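Local coordinates for protein beta-1,4-exocellulase (Thermobifida fusca, PDB 4AVO) that probably cleaves beta-1,4 glycosidic bonds of cellulose as a family 6 cellobiohydrolase, represented here by its catalytic domain with glucose units bound in the active site, at residues A186-W191 / N228-V233; R319-G324 / N389-A394; G193-F198 / W256-D261. The protein carries 1 engineered substitution. One frame throughout, in Å; residues are numbered along the deposited sequence. Where two conformers were deposited one is given.

Contact 1: residues A186-W191 / N228-V233; sequences AAHHGW and NYSATV. With BGC (beta-D-glucopyranose), chain B; BGC (beta-D-glucopyranose), chain C; BGC (beta-D-glucopyranose), chain D.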
loop_
_atom_site.group_PDB
_atom_site.type_symbol
_atom_site.label_atom_id
_atom_site.label_comp_id
_atom_site.label_asym_id
_atom_site.label_seq_id
_atom_site.Cartn_x
_atom_site.Cartn_y
_atom_site.Cartn_z
ATOM N N ALA A 186 3.070 5.293 3.807
ATOM C CA ALA A 186 3.088 6.731 3.548
ATOM C C ALA A 186 2.144 7.144 2.418
ATOM O O ALA A 186 2.474 8.026 1.617
ATOM C CB ALA A 186 4.507 7.190 3.262
ATOM N N ALA A 187 0.973 6.507 2.369
ATOM C CA ALA A 187 -0.063 6.834 1.386
ATOM C C ALA A 187 0.501 6.822 -0.045
ATOM O O ALA A 187 1.276 5.939 -0.395
ATOM C CB ALA A 187 -0.704 8.192 1.719
ATOM N N HIS A 188 0.100 7.788 -0.866
ATOM C CA HIS A 188 0.651 7.948 -2.218
ATOM C C HIS A 188 0.512 9.403 -2.657
ATOM O O HIS A 188 -0.109 10.205 -1.953
ATOM C CB HIS A 188 -0.019 6.989 -3.210
ATOM C CG HIS A 188 -1.492 7.204 -3.366
ATOM N ND1 HIS A 188 -2.031 7.902 -4.422
ATOM C CD2 HIS A 188 -2.538 6.821 -2.592
ATOM C CE1 HIS A 188 -3.346 7.941 -4.298
ATOM N NE2 HIS A 188 -3.680 7.289 -3.197
ATOM N N HIS A 189 1.090 9.753 -3.806
ATOM C CA HIS A 189 1.123 11.159 -4.226
ATOM C C HIS A 189 -0.269 11.735 -4.470
ATOM O O HIS A 189 -0.493 12.934 -4.277
ATOM C CB HIS A 189 2.027 11.363 -5.450
ATOM C CG HIS A 189 1.324 11.205 -6.760
ATOM N ND1 HIS A 189 1.191 9.988 -7.391
ATOM C CD2 HIS A 189 0.711 12.111 -7.559
ATOM C CE1 HIS A 189 0.525 10.149 -8.520
ATOM N NE2 HIS A 189 0.219 11.428 -8.644
ATOM N N GLY A 190 -1.197 10.882 -4.905
ATOM C CA GLY A 190 -2.576 11.300 -5.159
ATOM C C GLY A 190 -3.422 11.293 -3.895
ATOM O O GLY A 190 -4.653 11.380 -3.961
ATOM N N TRP A 191 -2.753 11.174 -2.751
ATOM C CA TRP A 191 -3.399 11.295 -1.452
ATOM C C TRP A 191 -2.813 12.496 -0.703
ATOM O O TRP A 191 -3.541 13.405 -0.316
ATOM C CB TRP A 191 -3.205 10.011 -0.633
ATOM C CG TRP A 191 -4.076 9.900 0.620
ATOM C CD1 TRP A 191 -4.688 10.920 1.301
ATOM C CD2 TRP A 191 -4.379 8.701 1.343
ATOM N NE1 TRP A 191 -5.369 10.423 2.391
ATOM C CE2 TRP A 191 -5.194 9.066 2.442
ATOM C CE3 TRP A 191 -4.044 7.352 1.169
ATOM C CZ2 TRP A 191 -5.682 8.127 3.359
ATOM C CZ3 TRP A 191 -4.535 6.415 2.085
ATOM C CH2 TRP A 191 -5.345 6.811 3.164
ATOM N N ASN A 228 -2.644 0.742 -4.170
ATOM C CA ASN A 228 -3.105 1.793 -5.076
ATOM C C ASN A 228 -2.498 1.634 -6.478
ATOM O O ASN A 228 -1.856 0.619 -6.771
ATOM C CB ASN A 228 -2.888 3.191 -4.473
ATOM C CG ASN A 228 -3.945 4.188 -4.916
ATOM O OD1 ASN A 228 -4.884 4.489 -4.180
ATOM N ND2 ASN A 228 -3.811 4.687 -6.125
ATOM N N TYR A 229 -2.721 2.626 -7.334
ATOM C CA TYR A 229 -2.475 2.512 -8.769
ATOM C C TYR A 229 -1.667 3.685 -9.343
ATOM O O TYR A 229 -1.526 3.803 -10.564
ATOM C CB TYR A 229 -3.822 2.432 -9.507
ATOM C CG TYR A 229 -4.740 1.332 -9.031
ATOM C CD1 TYR A 229 -5.562 1.505 -7.908
ATOM C CD2 TYR A 229 -4.787 0.115 -9.702
ATOM C CE1 TYR A 229 -6.404 0.478 -7.469
ATOM C CE2 TYR A 229 -5.623 -0.915 -9.276
ATOM C CZ TYR A 229 -6.424 -0.729 -8.164
ATOM O OH TYR A 229 -7.243 -1.754 -7.765
ATOM N N SER A 230 -1.146 4.553 -8.478
ATOM C CA SER A 230 -0.442 5.736 -8.962
ATOM C C SER A 230 0.828 5.324 -9.703
ATOM O O SER A 230 1.521 4.386 -9.291
ATOM C CB SER A 230 -0.143 6.714 -7.830
ATOM O OG SER A 230 -1.355 7.272 -7.342
ATOM N N ALA A 231 1.103 6.004 -10.812
ATOM C CA ALA A 231 2.234 5.665 -11.674
ATOM C C ALA A 231 3.552 5.855 -10.931
ATOM O O ALA A 231 3.709 6.816 -10.181
ATOM C CB ALA A 231 2.221 6.527 -12.924
ATOM N N THR A 232 4.491 4.938 -11.137
ATOM C CA THR A 232 5.839 5.114 -10.597
ATOM C C THR A 232 6.483 6.362 -11.197
ATOM O O THR A 232 6.941 7.248 -10.473
ATOM C CB THR A 232 6.716 3.894 -10.888
ATOM O OG1 THR A 232 6.094 2.733 -10.330
ATOM C CG2 THR A 232 8.104 4.071 -10.271
ATOM N N VAL A 233 6.502 6.413 -12.526
ATOM C CA VAL A 233 7.012 7.549 -13.280
ATOM C C VAL A 233 6.020 7.850 -14.393
ATOM O O VAL A 233 5.549 6.936 -15.073
ATOM C CB VAL A 233 8.415 7.244 -13.903
ATOM C CG1 VAL A 233 8.830 8.327 -14.896
ATOM C CG2 VAL A 233 9.467 7.106 -12.820
HETATM C C2 BGC B . -6.636 9.074 -1.846
HETATM C C3 BGC B . -7.283 7.717 -1.637
HETATM C C4 BGC B . -7.741 7.556 -0.182
HETATM C C5 BGC B . -8.594 8.762 0.228
HETATM C C6 BGC B . -8.920 8.744 1.717
HETATM C C1 BGC B . -7.568 10.194 -1.402
HETATM O O2 BGC B . -6.317 9.231 -3.213
HETATM O O3 BGC B . -6.338 6.738 -1.988
HETATM O O4 BGC B . -8.553 6.411 -0.089
HETATM O O5 BGC B . -7.961 10.000 -0.053
HETATM O O6 BGC B . -10.021 9.591 1.967
HETATM C C2 BGC C . -7.664 14.760 -0.209
HETATM C C3 BGC C . -7.135 13.327 -0.213
HETATM C C4 BGC C . -7.582 12.565 -1.465
HETATM C C5 BGC C . -7.333 13.400 -2.727
HETATM C C6 BGC C . -7.870 12.753 -4.002
HETATM C C1 BGC C . -7.377 15.456 -1.540
HETATM O O2 BGC C . -7.055 15.486 0.837
HETATM O O3 BGC C . -7.579 12.647 0.941
HETATM O O4 BGC C . -6.806 11.393 -1.557
HETATM O O5 BGC C . -7.911 14.687 -2.598
HETATM O O6 BGC C . -9.261 12.547 -3.889
HETATM C C2 BGC D . -9.061 4.381 1.080
HETATM C C3 BGC D . -8.518 3.047 1.626
HETATM C C4 BGC D . -7.552 2.338 0.656
HETATM C C5 BGC D . -6.528 3.386 0.162
HETATM C C6 BGC D . -5.642 2.875 -0.965
HETATM C C1 BGC D . -7.943 5.280 0.560
HETATM O O2 BGC D . -9.806 5.096 2.055
HETATM O O3 BGC D . -9.593 2.177 1.893
HETATM O O4 BGC D . -6.931 1.167 1.242
HETATM O O5 BGC D . -7.160 4.549 -0.361
HETATM O O6 BGC D . -4.690 3.875 -1.263
#

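Contact 2: residues R319-G324 / N389-A394; sequences RRIHPG and NNPSGA. With BGC (beta-D-glucopyranose), chain C.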
loop_
_atom_site.group_PDB
_atom_site.type_symbol
_atom_site.label_atom_id
_atom_site.label_comp_id
_atom_site.label_asym_id
_atom_site.label_seq_id
_atom_site.Cartn_x
_atom_site.Cartn_y
_atom_site.Cartn_z
ATOM N N ARG A 319 -4.525 6.063 -16.056
ATOM C CA ARG A 319 -5.699 6.389 -16.871
ATOM C C ARG A 319 -6.995 6.534 -16.069
ATOM O O ARG A 319 -8.095 6.588 -16.640
ATOM C CB ARG A 319 -5.865 5.381 -18.012
ATOM C CG ARG A 319 -4.724 5.401 -19.025
ATOM C CD ARG A 319 -5.127 4.720 -20.322
ATOM N NE ARG A 319 -5.902 3.510 -20.073
ATOM C CZ ARG A 319 -5.366 2.334 -19.766
ATOM N NH1 ARG A 319 -4.049 2.212 -19.670
ATOM N NH2 ARG A 319 -6.144 1.285 -19.555
ATOM N N ARG A 320 -6.875 6.641 -14.747
ATOM C CA ARG A 320 -8.067 6.800 -13.908
ATOM C C ARG A 320 -8.807 8.098 -14.190
ATOM O O ARG A 320 -8.225 9.058 -14.685
ATOM C CB ARG A 320 -7.707 6.712 -12.428
ATOM C CG ARG A 320 -7.255 5.326 -12.028
ATOM C CD ARG A 320 -6.901 5.291 -10.575
ATOM N NE ARG A 320 -5.578 5.843 -10.328
ATOM C CZ ARG A 320 -5.038 5.950 -9.117
ATOM N NH1 ARG A 320 -5.722 5.556 -8.046
ATOM N NH2 ARG A 320 -3.819 6.445 -8.981
ATOM N N ILE A 321 -10.099 8.119 -13.881
ATOM C CA ILE A 321 -10.899 9.332 -14.053
ATOM C C ILE A 321 -10.415 10.427 -13.107
ATOM O O ILE A 321 -10.356 11.605 -13.478
ATOM C CB ILE A 321 -12.408 9.056 -13.831
ATOM C CG1 ILE A 321 -12.903 8.000 -14.823
ATOM C CG2 ILE A 321 -13.225 10.347 -13.984
ATOM C CD1 ILE A 321 -14.193 7.299 -14.402
ATOM N N HIS A 322 -10.047 10.019 -11.892
ATOM C CA HIS A 322 -9.628 10.939 -10.839
ATOM C C HIS A 322 -8.611 10.217 -9.958
ATOM O O HIS A 322 -8.734 9.012 -9.749
ATOM C CB HIS A 322 -10.840 11.383 -10.012
ATOM C CG HIS A 322 -10.557 12.521 -9.081
ATOM N ND1 HIS A 322 -10.128 12.333 -7.784
ATOM C CD2 HIS A 322 -10.641 13.861 -9.260
ATOM C CE1 HIS A 322 -9.954 13.509 -7.207
ATOM N NE2 HIS A 322 -10.264 14.453 -8.079
ATOM N N PRO A 323 -7.592 10.943 -9.447
ATOM C CA PRO A 323 -6.566 10.247 -8.659
ATOM C C PRO A 323 -7.100 9.643 -7.353
ATOM O O PRO A 323 -6.473 8.740 -6.790
ATOM C CB PRO A 323 -5.527 11.340 -8.379
ATOM C CG PRO A 323 -6.242 12.633 -8.583
ATOM C CD PRO A 323 -7.284 12.373 -9.629
ATOM N N GLY A 324 -8.254 10.129 -6.895
ATOM C CA GLY A 324 -8.914 9.608 -5.693
ATOM C C GLY A 324 -9.718 8.330 -5.887
ATOM O O GLY A 324 -10.295 7.807 -4.926
ATOM N N ASN A 389 -16.551 14.402 -7.633
ATOM C CA ASN A 389 -17.898 13.980 -8.056
ATOM C C ASN A 389 -17.911 13.183 -9.364
ATOM O O ASN A 389 -18.712 13.436 -10.268
ATOM C CB ASN A 389 -18.851 15.180 -8.120
ATOM C CG ASN A 389 -19.193 15.720 -6.751
ATOM O OD1 ASN A 389 -19.754 15.014 -5.912
ATOM N ND2 ASN A 389 -18.857 16.980 -6.515
ATOM N N ASN A 390 -17.010 12.206 -9.440
ATOM C CA ASN A 390 -16.802 11.405 -10.639
ATOM C C ASN A 390 -17.276 9.963 -10.454
ATOM O O ASN A 390 -17.373 9.483 -9.317
ATOM C CB ASN A 390 -15.312 11.417 -11.011
ATOM C CG ASN A 390 -14.891 12.701 -11.707
ATOM O OD1 ASN A 390 -15.421 13.046 -12.763
ATOM N ND2 ASN A 390 -13.935 13.413 -11.119
ATOM N N PRO A 391 -17.588 9.266 -11.566
ATOM C CA PRO A 391 -17.781 7.817 -11.466
ATOM C C PRO A 391 -16.586 7.160 -10.763
ATOM O O PRO A 391 -15.463 7.663 -10.861
ATOM C CB PRO A 391 -17.848 7.376 -12.928
ATOM C CG PRO A 391 -18.433 8.557 -13.629
ATOM C CD PRO A 391 -17.856 9.760 -12.931
ATOM N N SER A 392 -16.841 6.054 -10.065
ATOM C CA SER A 392 -15.839 5.387 -9.227
ATOM C C SER A 392 -14.683 4.750 -10.009
ATOM O O SER A 392 -13.570 4.612 -9.485
ATOM C CB SER A 392 -16.517 4.309 -8.381
ATOM O OG SER A 392 -16.996 3.264 -9.215
ATOM N N GLY A 393 -14.958 4.343 -11.247
ATOM C CA GLY A 393 -13.986 3.597 -12.056
ATOM C C GLY A 393 -13.773 2.150 -11.617
ATOM O O GLY A 393 -12.885 1.464 -12.128
ATOM N N ALA A 394 -14.582 1.674 -10.676
ATOM C CA ALA A 394 -14.394 0.331 -10.106
ATOM C C ALA A 394 -14.920 -0.783 -11.004
ATOM O O ALA A 394 -15.957 -0.629 -11.649
ATOM C CB ALA A 394 -15.048 0.249 -8.729
HETATM C C2 BGC C . -7.664 14.760 -0.209
HETATM C C3 BGC C . -7.135 13.327 -0.213
HETATM C C4 BGC C . -7.582 12.565 -1.465
HETATM C C5 BGC C . -7.333 13.400 -2.727
HETATM C C6 BGC C . -7.870 12.753 -4.002
HETATM C C1 BGC C . -7.377 15.456 -1.540
HETATM O O2 BGC C . -7.055 15.486 0.837
HETATM O O3 BGC C . -7.579 12.647 0.941
HETATM O O4 BGC C . -6.806 11.393 -1.557
HETATM O O5 BGC C . -7.911 14.687 -2.598
HETATM O O6 BGC C . -9.261 12.547 -3.889
#

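Contact 3: residues G193-F198 / W256-D261; sequences GWDSNF and WNQYVD. With BGC (beta-D-glucopyranose), chain E; BGC (beta-D-glucopyranose), chain C.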
loop_
_atom_site.group_PDB
_atom_site.type_symbol
_atom_site.label_atom_id
_atom_site.label_comp_id
_atom_site.label_asym_id
_atom_site.label_seq_id
_atom_site.Cartn_x
_atom_site.Cartn_y
_atom_site.Cartn_z
ATOM N N GLY A 193 0.128 14.326 -1.755
ATOM C CA GLY A 193 1.062 15.082 -2.587
ATOM C C GLY A 193 0.883 16.587 -2.464
ATOM O O GLY A 193 1.846 17.336 -2.593
ATOM N N TRP A 194 -0.349 17.021 -2.205
ATOM C CA TRP A 194 -0.671 18.443 -2.059
ATOM C C TRP A 194 0.036 19.099 -0.875
ATOM O O TRP A 194 0.296 18.451 0.147
ATOM C CB TRP A 194 -2.183 18.635 -1.928
ATOM C CG TRP A 194 -2.929 18.291 -3.182
ATOM C CD1 TRP A 194 -3.271 19.142 -4.193
ATOM C CD2 TRP A 194 -3.425 17.000 -3.558
ATOM N NE1 TRP A 194 -3.948 18.463 -5.175
ATOM C CE2 TRP A 194 -4.057 17.145 -4.811
ATOM C CE3 TRP A 194 -3.398 15.734 -2.952
ATOM C CZ2 TRP A 194 -4.658 16.071 -5.480
ATOM C CZ3 TRP A 194 -3.994 14.663 -3.617
ATOM C CH2 TRP A 194 -4.615 14.840 -4.869
ATOM N N ASP A 195 0.328 20.394 -1.030
ATOM C CA ASP A 195 0.961 21.211 0.010
ATOM C C ASP A 195 0.245 21.134 1.350
ATOM O O ASP A 195 0.875 21.105 2.411
ATOM C CB ASP A 195 1.019 22.677 -0.437
ATOM C CG ASP A 195 2.301 23.021 -1.163
ATOM O OD1 ASP A 195 3.291 22.279 -1.013
ATOM O OD2 ASP A 195 2.329 24.048 -1.874
ATOM N N SER A 196 -1.082 21.116 1.301
ATOM C CA SER A 196 -1.898 21.081 2.507
ATOM C C SER A 196 -1.743 19.780 3.300
ATOM O O SER A 196 -1.953 19.768 4.512
ATOM C CB SER A 196 -3.368 21.305 2.157
ATOM O OG SER A 196 -3.827 20.316 1.248
ATOM N N ASN A 197 -1.363 18.704 2.610
ATOM C CA ASN A 197 -1.302 17.357 3.197
ATOM C C ASN A 197 0.105 16.834 3.494
ATOM O O ASN A 197 0.297 16.051 4.429
ATOM C CB ASN A 197 -2.001 16.352 2.269
ATOM C CG ASN A 197 -3.499 16.575 2.162
ATOM O OD1 ASN A 197 -4.108 17.266 2.983
ATOM N ND2 ASN A 197 -4.105 15.965 1.155
ATOM N N PHE A 198 1.069 17.257 2.683
ATOM C CA PHE A 198 2.433 16.715 2.700
ATOM C C PHE A 198 3.123 16.911 4.058
ATOM O O PHE A 198 3.470 15.932 4.735
ATOM C CB PHE A 198 3.233 17.350 1.553
ATOM C CG PHE A 198 4.577 16.717 1.299
ATOM C CD1 PHE A 198 5.705 17.143 1.995
ATOM C CD2 PHE A 198 4.722 15.724 0.331
ATOM C CE1 PHE A 198 6.948 16.575 1.753
ATOM C CE2 PHE A 198 5.967 15.153 0.080
ATOM C CZ PHE A 198 7.081 15.580 0.794
ATOM N N TRP A 256 -3.375 21.002 -8.919
ATOM C CA TRP A 256 -2.485 21.694 -7.969
ATOM C C TRP A 256 -1.652 20.791 -7.054
ATOM O O TRP A 256 -1.014 21.271 -6.118
ATOM C CB TRP A 256 -3.238 22.779 -7.176
ATOM C CG TRP A 256 -3.793 23.830 -8.084
ATOM C CD1 TRP A 256 -5.107 24.057 -8.373
ATOM C CD2 TRP A 256 -3.039 24.765 -8.869
ATOM N NE1 TRP A 256 -5.222 25.091 -9.272
ATOM C CE2 TRP A 256 -3.969 25.544 -9.593
ATOM C CE3 TRP A 256 -1.669 25.029 -9.021
ATOM C CZ2 TRP A 256 -3.572 26.573 -10.458
ATOM C CZ3 TRP A 256 -1.274 26.051 -9.883
ATOM C CH2 TRP A 256 -2.226 26.809 -10.588
ATOM N N ASN A 257 -1.640 19.493 -7.353
ATOM C CA ASN A 257 -0.746 18.548 -6.689
ATOM C C ASN A 257 0.702 18.944 -6.963
ATOM O O ASN A 257 1.016 19.452 -8.044
ATOM C CB ASN A 257 -1.011 17.132 -7.216
ATOM C CG ASN A 257 -0.633 16.037 -6.225
ATOM O OD1 ASN A 257 -1.337 15.031 -6.113
ATOM N ND2 ASN A 257 0.475 16.214 -5.522
ATOM N N GLN A 258 1.578 18.719 -5.992
ATOM C CA GLN A 258 3.006 18.975 -6.177
ATOM C C GLN A 258 3.680 17.896 -7.028
ATOM O O GLN A 258 4.801 18.094 -7.508
ATOM C CB GLN A 258 3.733 19.068 -4.833
ATOM C CG GLN A 258 3.219 20.114 -3.862
ATOM C CD GLN A 258 3.990 20.086 -2.555
ATOM O OE1 GLN A 258 3.612 19.387 -1.604
ATOM N NE2 GLN A 258 5.093 20.830 -2.504
ATOM N N TYR A 259 2.999 16.759 -7.201
ATOM C CA TYR A 259 3.568 15.581 -7.871
ATOM C C TYR A 259 2.577 14.952 -8.839
ATOM O O TYR A 259 1.364 15.077 -8.662
ATOM C CB TYR A 259 4.010 14.531 -6.835
ATOM C CG TYR A 259 4.902 15.107 -5.765
ATOM C CD1 TYR A 259 6.267 15.287 -5.986
ATOM C CD2 TYR A 259 4.368 15.516 -4.542
ATOM C CE1 TYR A 259 7.080 15.848 -5.006
ATOM C CE2 TYR A 259 5.169 16.078 -3.563
ATOM C CZ TYR A 259 6.520 16.240 -3.800
ATOM O OH TYR A 259 7.294 16.798 -2.816
ATOM N N VAL A 260 3.096 14.283 -9.865
ATOM C CA VAL A 260 2.250 13.523 -10.797
ATOM C C VAL A 260 2.581 12.032 -10.785
ATOM O O VAL A 260 1.937 11.244 -11.471
ATOM C CB VAL A 260 2.337 14.050 -12.257
ATOM C CG1 VAL A 260 1.788 15.464 -12.345
ATOM C CG2 VAL A 260 3.764 13.969 -12.782
ATOM N N ASP A 261 3.585 11.648 -9.998
ATOM C CA ASP A 261 3.968 10.243 -9.909
ATOM C C ASP A 261 4.568 9.889 -8.563
ATOM O O ASP A 261 4.883 10.768 -7.760
ATOM C CB ASP A 261 4.887 9.828 -11.075
ATOM C CG ASP A 261 6.197 10.610 -11.126
ATOM O OD1 ASP A 261 6.768 10.950 -10.069
ATOM O OD2 ASP A 261 6.681 10.859 -12.253
HETATM C C2 BGC E . -8.140 18.989 -4.528
HETATM C C3 BGC E . -8.469 17.801 -3.626
HETATM C C4 BGC E . -7.434 17.608 -2.510
HETATM C C5 BGC E . -7.078 18.941 -1.851
HETATM C C6 BGC E . -5.919 18.792 -0.876
HETATM C C1 BGC E . -7.794 20.227 -3.705
HETATM O O1 BGC E . -7.393 21.278 -4.561
HETATM O O2 BGC E . -9.250 19.255 -5.359
HETATM O O3 BGC E . -8.556 16.634 -4.423
HETATM O O4 BGC E . -7.969 16.766 -1.507
HETATM O O5 BGC E . -6.734 19.909 -2.826
HETATM O O6 BGC E . -5.884 19.935 -0.052
HETATM C C2 BGC C . -7.664 14.760 -0.209
HETATM C C3 BGC C . -7.135 13.327 -0.213
HETATM C C4 BGC C . -7.582 12.565 -1.465
HETATM C C5 BGC C . -7.333 13.400 -2.727
HETATM C C6 BGC C . -7.870 12.753 -4.002
HETATM C C1 BGC C . -7.377 15.456 -1.540
HETATM O O2 BGC C . -7.055 15.486 0.837
HETATM O O3 BGC C . -7.579 12.647 0.941
HETATM O O4 BGC C . -6.806 11.393 -1.557
HETATM O O5 BGC C . -7.911 14.687 -2.598
HETATM O O6 BGC C . -9.261 12.547 -3.889
HETATM O O HOH W 1 -0.235 21.597 -3.520
#

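Contact 1: residues A186-W191 / N228-V233
The imidazole of H188 and the side-chain amide of N228 stack with their planes 29° apart, although the two side chains cross at about a right angle. The amide lies toward the rim of one ring face, and the backbone nitrogen of W191 lies over the opposite face. The edge of the ring is turned to sugar: H188 NE2 donates to O3 of the chain B glucose at 3.0 Å, with O3 in the ring plane and an almost straight angle of 172°. The other ring nitrogen, H188 ND1, makes a weak, bent hydrogen bond to S230 OG at 3.1 Å. H188 sits at the N-cap position of helix 189-192, and its CB points toward the 228-233 loop. Next to it, S230 CB approaches the H189 ring obliquely, 3.6 Å from H189 ND1, a nitrogen that bonds to E262. W191 serves the same sugar from another side: C4 of the chain B glucose stands 3.7 Å above the centre of its indole, while G190 O accepts from O2 of that glucose at 2.8 Å. This is part of the glycan pocket, just past the C-terminal ends of the adjacent parallel strands 180-185 and 221-224. With amide and backbone on its faces and both nitrogens engaged, the H188 ring is likely to have little freedom to turn; S230, through its weak bond to ND1, is a second-shell residue to the sugar-binding imidazole.

Contact 2: residues R319-G324 / N389-A394
I321 points from its loop at residues 390-393, and its two branches divide the work. From CB, the CG2 methyl stands anti to the backbone N and presses against the N390 side chain, 3.7 Å from its CG and nearly as close to CB and OD1. The other branch, CG1, stands beside the backbone N (chi1 -59°) and carries CD1 across P391, at about a right angle to that side chain. CD1 of I321 lies 3.9 Å from P391 CB and 3.8 Å from P391 O, and its last neighbour is G393 CA at 4.4 Å. G393 adopts a positive phi, a conformation that glycine takes up readily. The chain turns here through an ST turn, in which S392 OG accepts from A394 N at 3.2 Å. Both segments lie in long irregular loops near the protein surface, consistent with the loops that enclose the active-site tunnel in family 6 cellobiohydrolases. The neighbouring N389 is a calcium ligand in another structure of this protein, although no calcium is bound to it here. On the sugar side of I321, the N390 amide nitrogen comes obliquely to the H322 ring, with N390 ND2 3.8 Å from H322 CD2. That ring is steadied from within its own loop, since G324 N donates to H322 ND1 at 3.0 Å from a position tilted 29° out of the ring plane. At the ring's edge, H322 CE1 faces O6 of the chain C glucose at 3.5 Å.

Contact 3: residues G193-F198 / W256-D261
The indole of W194 is sandwiched between protein and sugar, with N257 on one face and two glucose units on the other. The N257 amide stacks on it with planes 29° apart, and N257 CA makes a CH-pi contact 3.8 Å from the centroid of the five-membered ring of W194. On the opposite face, C4 of the chain E glucose sits 4.1 Å above the ring system near its centre, and C1 of the chain C glucose lies closer to the rim. The CB of W194 leads away from the 256-261 loop; CG, anti to the carbonyl carbon (chi1 -67°), swings the rings back over N257, and NE1 bonds to D255 O. An alanine in place of W194 would probably deprive both sugars of their aromatic platform and leave the N257 amide without the surface it rests on. Such a tryptophan under pyranose rings is a familiar feature of cellulase subsites, here set at the junction of a loop with helix 195-209. W194 O accepts from both N197 N and F198 N, and N197 ND2 donates to O2 of the chain C glucose at 3.0 Å. The neighbouring backbones are bridged by a water that accepts from D195 N at 2.8 Å and donates to W256 O. G193 fits where a CB would clash with the N257 side chain, and its O lies at the edge of the Y259 ring. Farther from the sugar, F198 and Y259 are inclined by 30° and displaced, with little ring overlap; F198 CE2 is 3.8 Å from Y259 CE2, and Y259 OH bonds to D268.

How the contacts relate
Past strand 180-185 the chain enters 186-191 and, almost at once, 193-198, which leads into helix 195-209. After strand 221-224 it returns at 228-233, closing contact 1 around that helix and strand; past the hairpin 242-247 it reaches 256-261 and closes contact 3 just ahead of helix 262-276. These two loops therefore cross, and W191 O with N197 ND2 probably links them by a hydrogen bond. Contact 2 follows in series: the chain leaves 319-324, runs through the antiparallel strands 339-343 and 346-350, and comes back at 389-394. A weak, probable hydrogen bond from R320 NH2 to S230 OG joins it to contact 1, and all three contacts meet the chain C glucose.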